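Long-range contact in fimbrin (Schizosaccharomyces pombe, PDB 1RT8), which binds actin filaments and cross-links them, serving cell polarity, cytokinesis, mating and spore formation: residues M344-V356 with V367-R379. Numbering follows the deposited sequence.
Sequences MRFKAVENCNYAV and VGIQGADITDGSR. With SO4 (sulfate ion), chain D.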
loop_
_atom_site.group_PDB
_atom_site.type_symbol
_atom_site.label_atom_id
_atom_site.label_comp_id
_atom_site.label_asym_id
_atom_site.label_seq_id
_atom_site.Cartn_x
_atom_site.Cartn_y
_atom_site.Cartn_z
ATOM N N MET A 344 -15.620 -10.292 24.504
ATOM C CA MET A 344 -16.727 -9.850 25.337
ATOM C C MET A 344 -16.551 -8.353 25.552
ATOM O O MET A 344 -15.427 -7.870 25.690
ATOM C CB MET A 344 -16.711 -10.567 26.677
ATOM C CG MET A 344 -16.891 -12.064 26.561
ATOM S SD MET A 344 -16.969 -12.805 28.187
ATOM C CE MET A 344 -18.727 -13.169 28.285
ATOM N N ARG A 345 -17.654 -7.618 25.607
ATOM C CA ARG A 345 -17.551 -6.181 25.764
ATOM C C ARG A 345 -16.739 -5.689 26.948
ATOM O O ARG A 345 -15.859 -4.845 26.768
ATOM C CB ARG A 345 -18.929 -5.526 25.808
ATOM C CG ARG A 345 -18.832 -4.007 25.850
ATOM C CD ARG A 345 -20.018 -3.344 25.180
ATOM N NE ARG A 345 -19.850 -1.895 25.111
ATOM C CZ ARG A 345 -19.801 -1.101 26.173
ATOM N NH1 ARG A 345 -19.906 -1.616 27.391
ATOM N NH2 ARG A 345 -19.655 0.209 26.013
ATOM N N PHE A 346 -17.019 -6.192 28.148
ATOM C CA PHE A 346 -16.277 -5.724 29.313
ATOM C C PHE A 346 -14.778 -5.970 29.147
ATOM O O PHE A 346 -13.963 -5.212 29.665
ATOM C CB PHE A 346 -16.816 -6.361 30.608
ATOM C CG PHE A 346 -16.370 -7.779 30.846
ATOM C CD1 PHE A 346 -15.285 -8.050 31.678
ATOM C CD2 PHE A 346 -17.063 -8.847 30.287
ATOM C CE1 PHE A 346 -14.903 -9.369 31.954
ATOM C CE2 PHE A 346 -16.689 -10.168 30.556
ATOM C CZ PHE A 346 -15.605 -10.427 31.395
ATOM N N LYS A 347 -14.413 -7.017 28.413
ATOM C CA LYS A 347 -13.001 -7.299 28.183
ATOM C C LYS A 347 -12.385 -6.282 27.207
ATOM O O LYS A 347 -11.248 -5.855 27.392
ATOM C CB LYS A 347 -12.807 -8.722 27.653
ATOM C CG LYS A 347 -13.180 -9.782 28.658
ATOM C CD LYS A 347 -12.576 -11.132 28.331
ATOM C CE LYS A 347 -12.770 -12.077 29.510
ATOM N NZ LYS A 347 -12.044 -13.357 29.335
ATOM N N ALA A 348 -13.132 -5.891 26.177
ATOM C CA ALA A 348 -12.613 -4.922 25.220
ATOM C C ALA A 348 -12.490 -3.556 25.897
ATOM O O ALA A 348 -11.554 -2.804 25.627
ATOM C CB ALA A 348 -13.540 -4.836 23.995
ATOM N N VAL A 349 -13.441 -3.241 26.775
ATOM C CA VAL A 349 -13.428 -1.974 27.494
ATOM C C VAL A 349 -12.231 -1.910 28.433
ATOM O O VAL A 349 -11.625 -0.852 28.590
ATOM C CB VAL A 349 -14.730 -1.758 28.306
ATOM C CG1 VAL A 349 -14.554 -0.605 29.300
ATOM C CG2 VAL A 349 -15.877 -1.438 27.350
ATOM N N GLU A 350 -11.889 -3.034 29.056
ATOM C CA GLU A 350 -10.731 -3.059 29.938
ATOM C C GLU A 350 -9.493 -2.785 29.082
ATOM O O GLU A 350 -8.649 -1.964 29.440
ATOM C CB GLU A 350 -10.615 -4.418 30.639
ATOM C CG GLU A 350 -11.748 -4.657 31.635
ATOM C CD GLU A 350 -11.685 -6.012 32.312
ATOM O OE1 GLU A 350 -10.940 -6.892 31.823
ATOM O OE2 GLU A 350 -12.401 -6.196 33.326
ATOM N N ASN A 351 -9.401 -3.465 27.941
ATOM C CA ASN A 351 -8.274 -3.277 27.038
ATOM C C ASN A 351 -8.186 -1.828 26.580
ATOM O O ASN A 351 -7.106 -1.253 26.536
ATOM C CB ASN A 351 -8.398 -4.188 25.810
ATOM C CG ASN A 351 -7.974 -5.618 26.097
ATOM O OD1 ASN A 351 -7.508 -5.934 27.197
ATOM N ND2 ASN A 351 -8.118 -6.491 25.098
ATOM N N CYS A 352 -9.326 -1.232 26.244
ATOM C CA CYS A 352 -9.319 0.148 25.787
ATOM C C CYS A 352 -9.063 1.147 26.916
ATOM O O CYS A 352 -8.427 2.177 26.695
ATOM C CB CYS A 352 -10.626 0.466 25.053
ATOM S SG CYS A 352 -10.762 -0.385 23.450
ATOM N N ASN A 353 -9.548 0.852 28.121
ATOM C CA ASN A 353 -9.303 1.751 29.259
ATOM C C ASN A 353 -7.797 1.798 29.518
ATOM O O ASN A 353 -7.239 2.843 29.846
ATOM C CB ASN A 353 -10.011 1.256 30.526
ATOM C CG ASN A 353 -11.516 1.481 30.490
ATOM O OD1 ASN A 353 -12.017 2.298 29.721
ATOM N ND2 ASN A 353 -12.235 0.768 31.340
ATOM N N TYR A 354 -7.150 0.651 29.361
ATOM C CA TYR A 354 -5.712 0.532 29.563
ATOM C C TYR A 354 -4.976 1.322 28.475
ATOM O O TYR A 354 -4.032 2.058 28.757
ATOM C CB TYR A 354 -5.328 -0.954 29.535
ATOM C CG TYR A 354 -3.878 -1.272 29.850
ATOM C CD1 TYR A 354 -3.125 -0.469 30.712
ATOM C CD2 TYR A 354 -3.269 -2.398 29.306
ATOM C CE1 TYR A 354 -1.787 -0.787 31.018
ATOM C CE2 TYR A 354 -1.949 -2.722 29.603
ATOM C CZ TYR A 354 -1.212 -1.912 30.457
ATOM O OH TYR A 354 0.107 -2.233 30.723
ATOM N N ALA A 355 -5.429 1.185 27.233
ATOM C CA ALA A 355 -4.813 1.894 26.124
ATOM C C ALA A 355 -4.878 3.408 26.340
ATOM O O ALA A 355 -3.914 4.121 26.073
ATOM C CB ALA A 355 -5.503 1.522 24.819
ATOM N N VAL A 356 -6.020 3.894 26.817
ATOM C CA VAL A 356 -6.198 5.323 27.065
ATOM C C VAL A 356 -5.278 5.825 28.177
ATOM O O VAL A 356 -4.679 6.895 28.053
ATOM C CB VAL A 356 -7.676 5.635 27.399
ATOM C CG1 VAL A 356 -7.824 7.046 27.954
ATOM C CG2 VAL A 356 -8.512 5.501 26.118
ATOM N N VAL A 367 -8.267 13.993 27.753
ATOM C CA VAL A 367 -9.238 14.332 28.793
ATOM C C VAL A 367 -10.706 13.960 28.543
ATOM O O VAL A 367 -11.391 13.502 29.461
ATOM C CB VAL A 367 -9.167 15.833 29.137
ATOM C CG1 VAL A 367 -9.837 16.084 30.484
ATOM C CG2 VAL A 367 -7.712 16.294 29.159
ATOM N N GLY A 368 -11.200 14.144 27.323
ATOM C CA GLY A 368 -12.594 13.807 27.060
ATOM C C GLY A 368 -12.848 12.438 26.445
ATOM O O GLY A 368 -13.959 12.138 25.999
ATOM N N ILE A 369 -11.827 11.590 26.428
ATOM C CA ILE A 369 -11.965 10.271 25.828
ATOM C C ILE A 369 -11.942 9.155 26.856
ATOM O O ILE A 369 -11.219 9.225 27.842
ATOM C CB ILE A 369 -10.834 10.026 24.819
ATOM C CG1 ILE A 369 -10.916 11.073 23.711
ATOM C CG2 ILE A 369 -10.911 8.610 24.272
ATOM C CD1 ILE A 369 -9.795 11.007 22.721
ATOM N N GLN A 370 -12.741 8.124 26.622
ATOM C CA GLN A 370 -12.772 6.992 27.530
ATOM C C GLN A 370 -12.668 5.674 26.798
ATOM O O GLN A 370 -12.998 5.580 25.619
ATOM C CB GLN A 370 -14.037 7.023 28.362
ATOM C CG GLN A 370 -14.091 8.229 29.254
ATOM C CD GLN A 370 -15.266 8.177 30.166
ATOM O OE1 GLN A 370 -16.376 7.869 29.735
ATOM N NE2 GLN A 370 -15.044 8.484 31.437
ATOM N N GLY A 371 -12.209 4.653 27.514
ATOM C CA GLY A 371 -12.042 3.342 26.918
ATOM C C GLY A 371 -13.244 2.909 26.114
ATOM O O GLY A 371 -13.120 2.540 24.941
ATOM N N ALA A 372 -14.414 2.979 26.741
ATOM C CA ALA A 372 -15.650 2.570 26.101
ATOM C C ALA A 372 -15.900 3.284 24.778
ATOM O O ALA A 372 -16.471 2.696 23.869
ATOM C CB ALA A 372 -16.835 2.782 27.051
ATOM N N ASP A 373 -15.491 4.545 24.666
ATOM C CA ASP A 373 -15.688 5.281 23.416
ATOM C C ASP A 373 -14.982 4.589 22.257
ATOM O O ASP A 373 -15.481 4.562 21.131
ATOM C CB ASP A 373 -15.153 6.710 23.518
ATOM C CG ASP A 373 -15.948 7.557 24.473
ATOM O OD1 ASP A 373 -17.179 7.641 24.297
ATOM O OD2 ASP A 373 -15.342 8.136 25.398
ATOM N N ILE A 374 -13.812 4.035 22.534
ATOM C CA ILE A 374 -13.062 3.355 21.500
ATOM C C ILE A 374 -13.734 2.025 21.224
ATOM O O ILE A 374 -13.878 1.617 20.065
ATOM C CB ILE A 374 -11.601 3.108 21.926
ATOM C CG1 ILE A 374 -10.958 4.415 22.419
ATOM C CG2 ILE A 374 -10.818 2.542 20.749
ATOM C CD1 ILE A 374 -11.036 5.585 21.431
ATOM N N THR A 375 -14.171 1.359 22.288
ATOM C CA THR A 375 -14.827 0.062 22.148
ATOM C C THR A 375 -16.117 0.190 21.340
ATOM O O THR A 375 -16.474 -0.711 20.588
ATOM C CB THR A 375 -15.218 -0.565 23.520
ATOM O OG1 THR A 375 -14.064 -0.677 24.370
ATOM C CG2 THR A 375 -15.821 -1.954 23.297
ATOM N N ASP A 376 -16.820 1.302 21.512
ATOM C CA ASP A 376 -18.066 1.486 20.795
ATOM C C ASP A 376 -17.882 2.067 19.397
ATOM O O ASP A 376 -18.856 2.340 18.702
ATOM C CB ASP A 376 -19.016 2.339 21.634
ATOM C CG ASP A 376 -19.415 1.641 22.934
ATOM O OD1 ASP A 376 -19.329 0.392 23.003
ATOM O OD2 ASP A 376 -19.820 2.331 23.880
ATOM N N GLY A 377 -16.628 2.238 18.989
ATOM C CA GLY A 377 -16.336 2.766 17.665
ATOM C C GLY A 377 -16.566 4.253 17.418
ATOM O O GLY A 377 -16.874 4.646 16.288
ATOM N N SER A 378 -16.430 5.084 18.443
ATOM C CA SER A 378 -16.608 6.520 18.266
ATOM C C SER A 378 -15.685 6.968 17.145
ATOM O O SER A 378 -14.476 6.769 17.210
ATOM C CB SER A 378 -16.251 7.281 19.548
ATOM O OG SER A 378 -16.196 8.687 19.325
ATOM N N ARG A 379 -16.250 7.572 16.110
ATOM C CA ARG A 379 -15.431 8.015 14.998
ATOM C C ARG A 379 -14.487 9.115 15.414
ATOM O O ARG A 379 -13.278 8.999 15.257
ATOM C CB ARG A 379 -16.311 8.508 13.851
ATOM C CG ARG A 379 -16.834 7.400 12.988
ATOM C CD ARG A 379 -17.768 7.917 11.912
ATOM N NE ARG A 379 -17.755 6.989 10.792
ATOM C CZ ARG A 379 -17.007 7.147 9.708
ATOM N NH1 ARG A 379 -16.233 8.212 9.584
ATOM N NH2 ARG A 379 -16.997 6.214 8.772
HETATM S S SO4 D . -14.812 3.653 31.034
HETATM O O1 SO4 D . -14.555 3.430 29.443
HETATM O O2 SO4 D . -16.038 4.423 31.113
HETATM O O3 SO4 D . -14.900 2.498 31.643
HETATM O O4 SO4 D . -13.701 4.490 31.421
#
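Ile369 meets Val356 through their CG2 methyls, 4.3 Å apart, and also packs on Leu381 and Ala384 of helix 379-397. Gln370 is the N-cap of helix 371-375; its backbone N donates to Asp373 OD2. By CA positions, Gly371 lies closest, 3.9 Å from the CA of Asn353. A CB here would run into Asn353 OD1. At this helix start a sulfate, probably from the crystallisation liquor, takes a nearly straight bond from Ala372 N to its O1 (2.7 Å, 163°). Asn353 ND2 donates to sulfate O3 at 3.2 Å. A leucine in place of Asn353 would probably cost the sulfate this amide donor and crowd Gly371. Ile374 lays its CB against Cys352 SG. With OG1 turned beside the backbone N (chi1 -56°), Thr375 CG2 points across to Ala348 CB at 3.7 Å. Asp376 receives Arg345 side-on in a nearly coplanar salt bridge: NE and NH2 both reach OD1, and NH2 also reaches OD2 at 3.0 Å. Val349 CG2 sits above one guanidinium face, displaced toward its rim. Gly377 ends the short helix in a Schellman motif. Helix 371-375 thus crosses residues 345-356 of the long helix at 121° within the third calponin-homology domain, in the second actin-binding region.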